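Myo-inositol-1-phosphate synthase-related protein (Thermotoga maritima MSB8, PDB 3CIN) belongs to the myo-inositol-1-phosphate synthase family and binds nicotinamide-adenine-dinucleotide in a Rossmann-type domain. Local coordinates at residues 136-141 / 188-193; 198-203 / 217-222; 213-218 / 353-358; 337-342 / 361-366. All coordinates share one frame; numbering follows the deposited sequence.

Contact 1 of 4, residues 136-141 / 188-193; sequences PDVIVN and GAAFVN
Ile-139 pairs with Phe-191 across neighbouring parallel strands of the Rossmann-type sheet. Ile-139 N bonds to Ala-190 O at 2.8 Å, and Ile-139 O accepts Val-192 N, also at 2.8 Å. The packing is tightest on the face of Val-138, Val-140, Ala-190 and Val-192, where Val-138 CG1 meets Val-192 CG2 at 3.6 Å. CG1 reaches along the strand because it stands anti to the backbone N (chi1 -178°). Looser spots lie beside it: Val-138 CG2 is 4.2 Å from Ala-190 CB. Neither face is a solvent side: all touching residues are buried, and helix 328-348 packs on Val-140. On the other face, Ile-139 CG2 approaches the Phe-191 ring obliquely, 3.9 Å from CD1, and helix 171-186 covers both residues. At the strand ends, Asn-141 and Asn-193 point the same way with their amide planes 9° apart. Asn-141 ND2 gives a bent bond of 2.9 Å to Asn-193 OD1 (139° at the hydrogen). Asn-141 ND2 also reaches Thr-172, and Asn-193 ND2 reaches Asp-219. The chemistry thus changes from aliphatic packing to a buried amide network, which fixes the rotation of both asparagines near the nucleotide-binding end of the sheet.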
# COMPACT_ATOMS: atom_id res chain seq x y z
N PRO A 136 -10.90 -41.81 16.87
CA PRO A 136 -10.26 -41.03 15.81
C PRO A 136 -8.91 -41.54 15.38
O PRO A 136 -8.16 -42.08 16.20
CB PRO A 136 -10.03 -39.66 16.48
CG PRO A 136 -9.90 -40.00 17.95
CD PRO A 136 -10.95 -41.08 18.14
N ASP A 137 -8.60 -41.33 14.10
CA ASP A 137 -7.23 -41.50 13.57
C ASP A 137 -6.41 -40.23 13.87
O ASP A 137 -5.19 -40.33 14.12
CB ASP A 137 -7.29 -41.68 12.04
CG ASP A 137 -7.99 -42.94 11.62
OD1 ASP A 137 -7.43 -43.99 11.93
OD2 ASP A 137 -9.06 -42.92 10.96
N VAL A 138 -7.07 -39.07 13.76
CA VAL A 138 -6.38 -37.79 13.82
C VAL A 138 -7.07 -36.87 14.80
O VAL A 138 -8.31 -36.68 14.73
CB VAL A 138 -6.25 -37.12 12.44
CG1 VAL A 138 -5.47 -35.79 12.56
CG2 VAL A 138 -5.58 -38.08 11.43
N ILE A 139 -6.31 -36.29 15.72
CA ILE A 139 -6.82 -35.31 16.68
C ILE A 139 -6.27 -33.96 16.27
O ILE A 139 -5.06 -33.84 16.14
CB ILE A 139 -6.40 -35.67 18.13
CG1 ILE A 139 -7.03 -37.00 18.55
CG2 ILE A 139 -6.82 -34.56 19.17
CD1 ILE A 139 -6.37 -37.57 19.76
N VAL A 140 -7.16 -32.99 16.09
CA VAL A 140 -6.79 -31.63 15.64
C VAL A 140 -6.96 -30.63 16.77
O VAL A 140 -8.05 -30.53 17.34
CB VAL A 140 -7.64 -31.21 14.40
CG1 VAL A 140 -7.40 -29.74 14.02
CG2 VAL A 140 -7.30 -32.10 13.16
N ASN A 141 -5.91 -29.85 17.04
CA ASN A 141 -5.92 -28.92 18.11
C ASN A 141 -6.12 -27.52 17.54
O ASN A 141 -5.20 -26.96 16.90
CB ASN A 141 -4.63 -28.96 18.93
CG ASN A 141 -4.60 -27.91 19.96
OD1 ASN A 141 -5.68 -27.50 20.43
ND2 ASN A 141 -3.40 -27.42 20.32
N GLY A 188 -2.05 -46.57 17.43
CA GLY A 188 -1.53 -45.48 16.61
C GLY A 188 -2.55 -44.40 16.32
O GLY A 188 -3.72 -44.68 16.00
N ALA A 189 -2.08 -43.16 16.33
CA ALA A 189 -2.93 -42.03 16.00
C ALA A 189 -2.04 -40.85 15.67
O ALA A 189 -0.80 -40.96 15.73
CB ALA A 189 -3.87 -41.72 17.16
N ALA A 190 -2.65 -39.72 15.30
CA ALA A 190 -1.92 -38.53 14.93
C ALA A 190 -2.52 -37.35 15.64
O ALA A 190 -3.76 -37.31 15.93
CB ALA A 190 -1.92 -38.33 13.39
N PHE A 191 -1.66 -36.38 15.94
CA PHE A 191 -2.06 -35.16 16.64
C PHE A 191 -1.55 -33.99 15.78
O PHE A 191 -0.35 -33.91 15.50
CB PHE A 191 -1.41 -35.12 18.01
CG PHE A 191 -1.84 -33.96 18.87
CD1 PHE A 191 -3.02 -34.03 19.62
CD2 PHE A 191 -1.08 -32.81 18.96
CE1 PHE A 191 -3.45 -32.95 20.40
CE2 PHE A 191 -1.46 -31.72 19.80
CZ PHE A 191 -2.65 -31.81 20.53
N VAL A 192 -2.48 -33.13 15.37
CA VAL A 192 -2.15 -31.95 14.52
C VAL A 192 -2.29 -30.68 15.33
O VAL A 192 -3.35 -30.29 15.71
CB VAL A 192 -3.08 -31.92 13.26
CG1 VAL A 192 -2.80 -30.71 12.39
CG2 VAL A 192 -2.92 -33.19 12.46
N ASN A 193 -1.17 -30.00 15.57
CA ASN A 193 -1.17 -28.83 16.40
C ASN A 193 -0.98 -27.59 15.57
O ASN A 193 0.12 -27.31 15.15
CB ASN A 193 -0.01 -28.89 17.41
CG ASN A 193 -0.02 -27.70 18.33
OD1 ASN A 193 -1.08 -27.20 18.64
ND2 ASN A 193 1.14 -27.18 18.66

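Contact 2 of 4, residues 198-203 / 217-222; sequences FIANDP and FGDDGA. With MG (magnesium ion), chain E; NAD (nicotinamide-adenine-dinucleotide), chain F.
Asp-219 lays its carboxylate against the backbone amides of Ile-199, Ala-200 and Asn-201, where the chain enters a type I beta turn from Ile-199 to Asp-202. Asp-219 OD1 takes Ala-200 N at 2.9 Å through its syn lone pair. Asp-219 OD2 takes Asn-201 N at 2.9 Å on the syn side, a little out of the carboxylate plane. Ile-199 N makes only weak bonds, to both oxygens. The Asn-201 side chain adds a further bond, ND2 to Asp-219 OD2 at 2.8 Å. This donor comes from above the carboxylate, 45° out of its plane, on the same face as Asn-201 N. With CG beside its own backbone N (chi1 -59°), Asp-219 points into the turn. These donors hold the carboxylate in a fixed orientation. Packing is close alongside: Ala-200 CB lies 3.4 Å from Gly-218 O, and the peptide bond between Gly-218 and Asp-219 is cis. The other end of the Asn-201 amide serves the metal, with OD1 2.5 Å from magnesium. Two waters and the backbone oxygens of Pro-366, Pro-368 and Glu-371 complete the site. Further along, Asp-220 OD1 comes within 3.6 Å of NAD C6N. Loops gathered like this at the carboxyl ends of parallel strands, close to the nicotinamide, are typical of a Rossmann-type dinucleotide site.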
# COMPACT_ATOMS: atom_id res chain seq x y z
N PHE A 198 4.41 -25.07 21.78
CA PHE A 198 5.35 -26.09 21.32
C PHE A 198 4.87 -27.52 21.68
O PHE A 198 4.66 -27.86 22.85
CB PHE A 198 6.72 -25.93 21.97
CG PHE A 198 7.55 -24.77 21.47
CD1 PHE A 198 7.08 -23.76 20.67
CD2 PHE A 198 8.88 -24.71 21.87
CE1 PHE A 198 7.93 -22.74 20.27
CE2 PHE A 198 9.68 -23.70 21.48
CZ PHE A 198 9.22 -22.73 20.71
N ILE A 199 4.65 -28.32 20.64
CA ILE A 199 4.42 -29.75 20.79
C ILE A 199 5.43 -30.48 19.86
O ILE A 199 6.38 -31.18 20.31
CB ILE A 199 2.96 -30.11 20.52
CG1 ILE A 199 2.03 -29.42 21.53
CG2 ILE A 199 2.81 -31.65 20.58
CD1 ILE A 199 2.22 -29.84 22.99
N ALA A 200 5.31 -30.24 18.55
CA ALA A 200 6.34 -30.71 17.61
C ALA A 200 7.75 -30.19 17.91
O ALA A 200 8.74 -30.88 17.71
CB ALA A 200 5.94 -30.44 16.15
N ASN A 201 7.83 -28.98 18.47
CA ASN A 201 9.09 -28.33 18.83
C ASN A 201 9.52 -28.49 20.28
O ASN A 201 10.48 -27.88 20.74
CB ASN A 201 9.00 -26.83 18.47
CG ASN A 201 9.05 -26.63 17.01
OD1 ASN A 201 10.13 -26.67 16.40
ND2 ASN A 201 7.89 -26.41 16.41
N ASP A 202 8.84 -29.37 21.02
CA ASP A 202 9.23 -29.69 22.40
C ASP A 202 9.69 -31.12 22.40
O ASP A 202 8.92 -32.02 22.19
CB ASP A 202 8.05 -29.51 23.35
CG ASP A 202 8.43 -29.69 24.88
OD1 ASP A 202 9.51 -30.26 25.20
OD2 ASP A 202 7.59 -29.28 25.74
N PRO A 203 11.00 -31.33 22.52
CA PRO A 203 11.50 -32.69 22.51
C PRO A 203 10.84 -33.63 23.52
O PRO A 203 10.80 -34.85 23.30
CB PRO A 203 12.97 -32.51 22.82
CG PRO A 203 13.29 -31.18 22.25
CD PRO A 203 12.09 -30.34 22.57
N PHE A 217 2.11 -33.48 13.95
CA PHE A 217 2.43 -32.34 13.05
C PHE A 217 2.33 -31.07 13.89
O PHE A 217 1.37 -30.85 14.67
CB PHE A 217 1.48 -32.22 11.87
CG PHE A 217 1.43 -33.44 10.92
CD1 PHE A 217 2.51 -34.30 10.74
CD2 PHE A 217 0.26 -33.65 10.18
CE1 PHE A 217 2.41 -35.36 9.80
CE2 PHE A 217 0.17 -34.66 9.27
CZ PHE A 217 1.21 -35.55 9.11
N GLY A 218 3.28 -30.18 13.67
CA GLY A 218 3.23 -28.89 14.37
C GLY A 218 4.48 -28.09 14.03
O GLY A 218 5.35 -28.61 13.35
N ASP A 219 4.57 -26.86 14.54
CA ASP A 219 3.55 -26.14 15.35
C ASP A 219 3.17 -24.81 14.64
O ASP A 219 4.00 -24.22 13.97
CB ASP A 219 4.12 -25.79 16.75
CG ASP A 219 4.56 -27.04 17.54
OD1 ASP A 219 3.76 -28.00 17.58
OD2 ASP A 219 5.69 -27.09 18.08
N ASP A 220 1.94 -24.36 14.84
CA ASP A 220 1.41 -23.03 14.45
C ASP A 220 1.12 -23.03 12.95
O ASP A 220 2.04 -22.97 12.15
CB ASP A 220 2.38 -21.91 14.80
CG ASP A 220 1.67 -20.57 15.02
OD1 ASP A 220 0.44 -20.52 14.94
OD2 ASP A 220 2.39 -19.60 15.33
N GLY A 221 -0.14 -23.04 12.56
CA GLY A 221 -0.48 -23.07 11.13
C GLY A 221 0.13 -21.92 10.30
O GLY A 221 0.19 -20.79 10.78
N ALA A 222 0.58 -22.24 9.08
CA ALA A 222 1.29 -21.27 8.22
C ALA A 222 0.32 -20.44 7.43
O ALA A 222 0.14 -20.64 6.21
CB ALA A 222 2.26 -21.99 7.24
MG MG E . 11.70 -26.30 14.48
PA NAD F . -11.49 -19.19 18.50
O1A NAD F . -12.58 -18.78 17.55
O2A NAD F . -11.53 -18.40 19.77
O5B NAD F . -11.80 -20.69 18.86
C5B NAD F . -11.12 -21.33 19.94
C4B NAD F . -12.07 -22.36 20.52
O4B NAD F . -11.36 -23.18 21.43
C3B NAD F . -13.26 -21.78 21.27
O3B NAD F . -14.46 -22.46 20.93
C2B NAD F . -12.91 -22.02 22.73
O2B NAD F . -14.04 -22.00 23.57
C1B NAD F . -12.18 -23.34 22.62
N9A NAD F . -11.28 -23.66 23.74
C8A NAD F . -10.47 -22.74 24.39
N7A NAD F . -9.69 -23.46 25.27
C5A NAD F . -10.04 -24.78 25.16
C6A NAD F . -9.66 -25.92 25.87
N6A NAD F . -8.68 -25.90 26.83
N1A NAD F . -10.20 -27.13 25.47
C2A NAD F . -11.14 -27.17 24.47
N3A NAD F . -11.60 -26.05 23.81
C4A NAD F . -11.04 -24.88 24.18
O3 NAD F . -10.08 -19.12 17.80
PN NAD F . -9.76 -19.50 16.30
O1N NAD F . -9.67 -18.23 15.52
O2N NAD F . -10.59 -20.66 15.87
O5D NAD F . -8.25 -19.98 16.43
C5D NAD F . -7.95 -21.23 17.01
C4D NAD F . -6.46 -21.38 17.27
O4D NAD F . -5.80 -21.44 16.03
C3D NAD F . -5.81 -20.27 18.08
O3D NAD F . -4.79 -20.83 18.95
C2D NAD F . -5.10 -19.47 17.00
O2D NAD F . -3.95 -18.79 17.50
C1D NAD F . -4.68 -20.59 16.07
N1N NAD F . -4.37 -20.12 14.72
C2N NAD F . -5.31 -19.52 14.00
C3N NAD F . -4.92 -19.14 12.69
C7N NAD F . -5.97 -18.70 11.77
O7N NAD F . -7.22 -18.60 12.31
N7N NAD F . -5.69 -18.44 10.49
C4N NAD F . -3.64 -19.36 12.20
C5N NAD F . -2.70 -19.97 12.97
C6N NAD F . -3.11 -20.37 14.25
O HOH W 1 10.93 -24.15 13.79
O HOH W 2 13.03 -24.95 15.82

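Contact 3 of 4, residues 213-218 / 353-358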
# COMPACT_ATOMS: atom_id res chain seq x y z
N ASN A 213 3.37 -44.50 19.70
CA ASN A 213 2.70 -44.69 18.42
C ASN A 213 1.88 -43.47 18.00
O ASN A 213 0.78 -43.60 17.45
CB ASN A 213 1.91 -45.97 18.41
CG ASN A 213 2.80 -47.17 18.47
OD1 ASN A 213 4.01 -47.05 18.22
ND2 ASN A 213 2.23 -48.32 18.81
N LEU A 214 2.42 -42.30 18.27
CA LEU A 214 1.80 -41.06 17.89
C LEU A 214 2.60 -40.25 16.87
O LEU A 214 3.81 -40.05 17.04
CB LEU A 214 1.50 -40.20 19.14
CG LEU A 214 0.76 -38.88 18.90
CD1 LEU A 214 -0.72 -39.06 18.60
CD2 LEU A 214 0.94 -37.93 20.10
N VAL A 215 1.92 -39.85 15.81
CA VAL A 215 2.47 -38.91 14.81
C VAL A 215 2.05 -37.51 15.23
O VAL A 215 0.90 -37.24 15.56
CB VAL A 215 1.88 -39.18 13.39
CG1 VAL A 215 2.56 -38.27 12.35
CG2 VAL A 215 2.05 -40.61 12.99
N VAL A 216 2.99 -36.58 15.15
CA VAL A 216 2.72 -35.22 15.52
C VAL A 216 3.06 -34.32 14.34
O VAL A 216 4.15 -34.43 13.79
CB VAL A 216 3.55 -34.81 16.75
CG1 VAL A 216 3.41 -33.33 17.00
CG2 VAL A 216 3.05 -35.56 18.01
N PHE A 217 2.11 -33.48 13.95
CA PHE A 217 2.43 -32.34 13.05
C PHE A 217 2.33 -31.07 13.89
O PHE A 217 1.37 -30.85 14.67
CB PHE A 217 1.48 -32.22 11.87
CG PHE A 217 1.43 -33.44 10.92
CD1 PHE A 217 2.51 -34.30 10.74
CD2 PHE A 217 0.26 -33.65 10.18
CE1 PHE A 217 2.41 -35.36 9.80
CE2 PHE A 217 0.17 -34.66 9.27
CZ PHE A 217 1.21 -35.55 9.11
N GLY A 218 3.28 -30.18 13.67
CA GLY A 218 3.23 -28.89 14.37
C GLY A 218 4.48 -28.09 14.03
O GLY A 218 5.35 -28.61 13.35
N GLY A 353 6.57 -39.82 15.98
CA GLY A 353 7.40 -38.65 16.29
C GLY A 353 6.86 -37.51 15.49
O GLY A 353 5.66 -37.42 15.25
N THR A 354 7.71 -36.63 15.02
CA THR A 354 7.17 -35.51 14.18
C THR A 354 7.69 -35.65 12.76
O THR A 354 8.70 -36.34 12.52
CB THR A 354 7.38 -34.10 14.79
OG1 THR A 354 6.46 -33.18 14.18
CG2 THR A 354 8.76 -33.60 14.66
N VAL A 355 6.98 -35.09 11.79
CA VAL A 355 7.31 -35.30 10.37
C VAL A 355 7.66 -33.92 9.72
O VAL A 355 6.81 -33.21 9.22
CB VAL A 355 6.11 -35.98 9.65
CG1 VAL A 355 6.43 -36.26 8.18
CG2 VAL A 355 5.71 -37.29 10.40
N TYR A 356 8.96 -33.61 9.67
CA TYR A 356 9.40 -32.32 9.11
C TYR A 356 8.94 -32.04 7.67
O TYR A 356 8.57 -30.94 7.38
CB TYR A 356 10.90 -32.21 9.21
CG TYR A 356 11.46 -30.94 8.66
CD1 TYR A 356 11.22 -29.71 9.31
CD2 TYR A 356 12.24 -30.93 7.51
CE1 TYR A 356 11.81 -28.53 8.82
CE2 TYR A 356 12.78 -29.76 6.99
CZ TYR A 356 12.55 -28.56 7.65
OH TYR A 356 13.12 -27.38 7.19
N PRO A 357 8.96 -33.03 6.76
CA PRO A 357 8.53 -32.75 5.37
C PRO A 357 7.12 -32.19 5.29
O PRO A 357 6.87 -31.31 4.47
CB PRO A 357 8.62 -34.13 4.69
CG PRO A 357 9.74 -34.82 5.46
CD PRO A 357 9.54 -34.40 6.88
N VAL A 358 6.25 -32.62 6.20
CA VAL A 358 4.91 -32.02 6.33
C VAL A 358 4.95 -30.66 7.05
O VAL A 358 4.41 -29.66 6.57
CB VAL A 358 3.96 -32.98 7.02
CG1 VAL A 358 2.59 -32.36 7.31
CG2 VAL A 358 3.73 -34.24 6.13
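The Phe-217 ring carries Val-358 CG1 on one face and Val-355 at its edge. Val-358 CG1 stands 3.6 Å from the centroid of the Phe-217 ring and only 1° off the normal, a CH-pi contact centred on the face. Val-355 CG2 lies in the ring plane, 3.9 Å from CE1 of Phe-217. The place is the edge of the parallel Rossmann-type sheet, where strand 214-217 pairs with the short strand 353-354 and the chain then turns into helix 356-362. Phe-217 comes late in its strand, and its CG lies beside the backbone N (chi1 -60°). Its ring thereby extends alongside the Val-355 side chain and under the first turn of that helix. Leu-339 and Leu-342 of helix 328-348 also pack on Phe-217. Val-355 has a second neighbour on the strand: its CG2 touches Val-215 CG1 at 3.8 Å.

The pairing of the strands is short. Gly-353 N gives a nearly straight bond to Leu-214 O, 3.0 Å long. Gly-353 O then receives Val-216 N at 2.8 Å. Gly-353 has a positive phi, a backbone shape that its lack of a side chain readily allows. After this the regular pattern stops, because Val-355 N stays 3.5 Å from Val-216 O. The Thr-354 side chain takes over. Asn-359 ND2 bonds to its hydroxyl and Asn-359 OD1 to Gly-218 N, tying the helix to Thr-354 and to Gly-218. Thr-354 OG1 itself donates to Val-216 O at 2.7 Å, from above the carbonyl plane and 48° out of it.

Contact 4 of 4, residues 337-342 / 361-366. With MG (magnesium ion), chain E.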
# COMPACT_ATOMS: atom_id res chain seq x y z
N VAL A 337 -7.68 -29.61 5.82
CA VAL A 337 -8.25 -30.64 4.95
C VAL A 337 -7.10 -31.54 4.46
O VAL A 337 -7.26 -32.72 4.33
CB VAL A 337 -9.06 -30.06 3.83
CG1 VAL A 337 -9.54 -31.18 2.87
CG2 VAL A 337 -10.29 -29.28 4.41
N ASP A 338 -5.96 -30.94 4.15
CA ASP A 338 -4.77 -31.75 3.77
C ASP A 338 -4.14 -32.46 4.98
O ASP A 338 -3.80 -33.65 4.90
CB ASP A 338 -3.67 -30.89 3.14
CG ASP A 338 -3.86 -30.62 1.67
OD1 ASP A 338 -4.80 -31.15 1.00
OD2 ASP A 338 -3.00 -29.88 1.10
N LEU A 339 -3.95 -31.72 6.07
CA LEU A 339 -3.21 -32.21 7.24
C LEU A 339 -3.85 -33.44 7.86
O LEU A 339 -3.16 -34.36 8.27
CB LEU A 339 -3.06 -31.14 8.30
CG LEU A 339 -2.05 -30.08 7.95
CD1 LEU A 339 -2.28 -28.80 8.80
CD2 LEU A 339 -0.62 -30.59 8.09
N VAL A 340 -5.18 -33.50 7.93
CA VAL A 340 -5.80 -34.71 8.42
C VAL A 340 -5.56 -35.92 7.52
O VAL A 340 -5.40 -37.04 8.01
CB VAL A 340 -7.33 -34.54 8.70
CG1 VAL A 340 -7.59 -33.45 9.76
CG2 VAL A 340 -8.15 -34.33 7.42
N ARG A 341 -5.54 -35.72 6.20
CA ARG A 341 -5.30 -36.84 5.26
C ARG A 341 -3.83 -37.24 5.29
O ARG A 341 -3.48 -38.41 5.28
CB ARG A 341 -5.70 -36.42 3.85
CG ARG A 341 -7.22 -36.13 3.72
CD ARG A 341 -7.65 -35.83 2.36
NE ARG A 341 -7.18 -34.53 1.89
CZ ARG A 341 -7.28 -34.13 0.61
NH1 ARG A 341 -7.81 -34.92 -0.35
NH2 ARG A 341 -6.82 -32.94 0.28
N LEU A 342 -2.94 -36.26 5.33
CA LEU A 342 -1.53 -36.56 5.49
C LEU A 342 -1.23 -37.24 6.84
O LEU A 342 -0.29 -38.04 6.95
CB LEU A 342 -0.71 -35.28 5.39
CG LEU A 342 -0.67 -34.55 4.05
CD1 LEU A 342 -0.02 -33.16 4.20
CD2 LEU A 342 0.02 -35.39 2.96
N PHE A 361 6.08 -27.23 5.25
CA PHE A 361 5.19 -26.56 4.37
C PHE A 361 4.00 -25.96 5.11
O PHE A 361 3.61 -24.85 4.88
CB PHE A 361 4.63 -27.46 3.25
CG PHE A 361 3.71 -26.71 2.31
CD1 PHE A 361 4.22 -25.73 1.45
CD2 PHE A 361 2.34 -26.88 2.34
CE1 PHE A 361 3.35 -24.96 0.65
CE2 PHE A 361 1.48 -26.11 1.50
CZ PHE A 361 2.01 -25.17 0.67
N TYR A 362 3.40 -26.74 6.01
CA TYR A 362 2.14 -26.33 6.61
C TYR A 362 2.18 -25.46 7.88
O TYR A 362 1.16 -24.90 8.31
CB TYR A 362 1.29 -27.59 6.87
CG TYR A 362 0.78 -28.25 5.62
CD1 TYR A 362 -0.39 -27.81 4.99
CD2 TYR A 362 1.43 -29.27 5.05
CE1 TYR A 362 -0.86 -28.44 3.85
CE2 TYR A 362 0.97 -29.89 3.91
CZ TYR A 362 -0.16 -29.46 3.29
OH TYR A 362 -0.57 -30.11 2.14
N MET A 363 3.36 -25.35 8.48
CA MET A 363 3.51 -24.78 9.81
C MET A 363 4.50 -23.67 9.75
O MET A 363 5.52 -23.76 9.05
CB MET A 363 4.01 -25.83 10.79
CG MET A 363 3.16 -27.04 10.96
SD MET A 363 1.65 -26.66 11.83
CE MET A 363 0.65 -28.16 11.70
N LYS A 364 4.21 -22.61 10.51
CA LYS A 364 5.20 -21.57 10.57
C LYS A 364 6.27 -21.73 11.60
O LYS A 364 7.25 -21.04 11.50
CB LYS A 364 4.64 -20.18 10.55
CG LYS A 364 3.57 -19.85 11.50
CD LYS A 364 3.22 -18.39 11.32
CE LYS A 364 2.23 -17.90 12.32
NZ LYS A 364 0.83 -18.15 11.86
N ASN A 365 6.16 -22.69 12.53
CA ASN A 365 7.29 -23.11 13.34
C ASN A 365 7.44 -24.58 13.20
O ASN A 365 6.96 -25.31 14.05
CB ASN A 365 7.00 -22.73 14.80
CG ASN A 365 8.11 -23.07 15.75
OD1 ASN A 365 9.22 -23.46 15.37
ND2 ASN A 365 7.79 -22.96 17.06
N PRO A 366 8.02 -25.05 12.08
CA PRO A 366 8.03 -26.47 11.83
C PRO A 366 8.86 -27.29 12.79
O PRO A 366 10.04 -27.03 12.98
CB PRO A 366 8.60 -26.57 10.41
CG PRO A 366 9.47 -25.38 10.28
CD PRO A 366 8.68 -24.31 10.99
MG MG E . 11.70 -26.30 14.48
O HOH W 1 10.93 -24.15 13.79
O HOH W 2 13.03 -24.95 15.82
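Asp-338 OD2 is gripped by two groups, the Tyr-362 hydroxyl and the backbone N of Leu-47. Tyr-362 OH donates to Asp-338 OD2 at 2.7 Å, on the anti side and 32° out of the carboxylate plane. The bond joins helix 328-348, which packs on the Rossmann-type sheet, to the end of helix 356-362. The carboxylate and the ring are nearly perpendicular, with planes 85° apart, and OD2 lies at the ring's edge. The other oxygen, Asp-338 OD1, forms a salt bridge with Arg-341 NH2 at 2.8 Å, one turn further along the same helix. Arg-341 NE meanwhile bonds to Val-337 O. The guanidinium would be expected to keep the buried aspartate charged and thus a strong acceptor for the tyrosine.

The Tyr-362 ring is sandwiched. Leu-339 CD2 lies over one face, 4.1 Å from the centroid and 29° off the normal, in a CH-pi contact. Phe-361 CD2, from the residue just before, stands over the centre of the opposite face. Leu-342 CD1 presses closely on Tyr-362 CE2 at 3.4 Å, coming in obliquely. Ring and hydroxyl are therefore held together, and little rotation about the ring axis seems possible.

Beyond Tyr-362 the chain leaves the helix. Met-363 is bent in the middle of its side chain, which brings its methyl CE to 4.2 Å from Leu-339 CD1. Phe-361 also packs on Gln-238 of the second subunit. The segment ends at the metal site, where Pro-366 O binds magnesium at 2.4 Å.

All four contacts are buried, but their chemistry follows their place in the fold. Contacts 1 and 3 belong to one parallel sheet: strand 189-193 of contact 1 neighbours strand 214-217 of contact 3. Contact 1 is regular strand pairing within the sheet, whereas contact 3 is a short pairing with an outermost strand of the chain. Contact 2 shares Phe-217 and Gly-218 with contact 3; it is polar and built from loops. Contact 4 packs a helix against a tyrosine ending another, with a buried acid at its hydroxyl. It shares helix 356-362 with contact 3, and with contact 2 it supplies magnesium ligands. Contacts 1, 3 and 4 meet where helix 328-348 packs on the sheet.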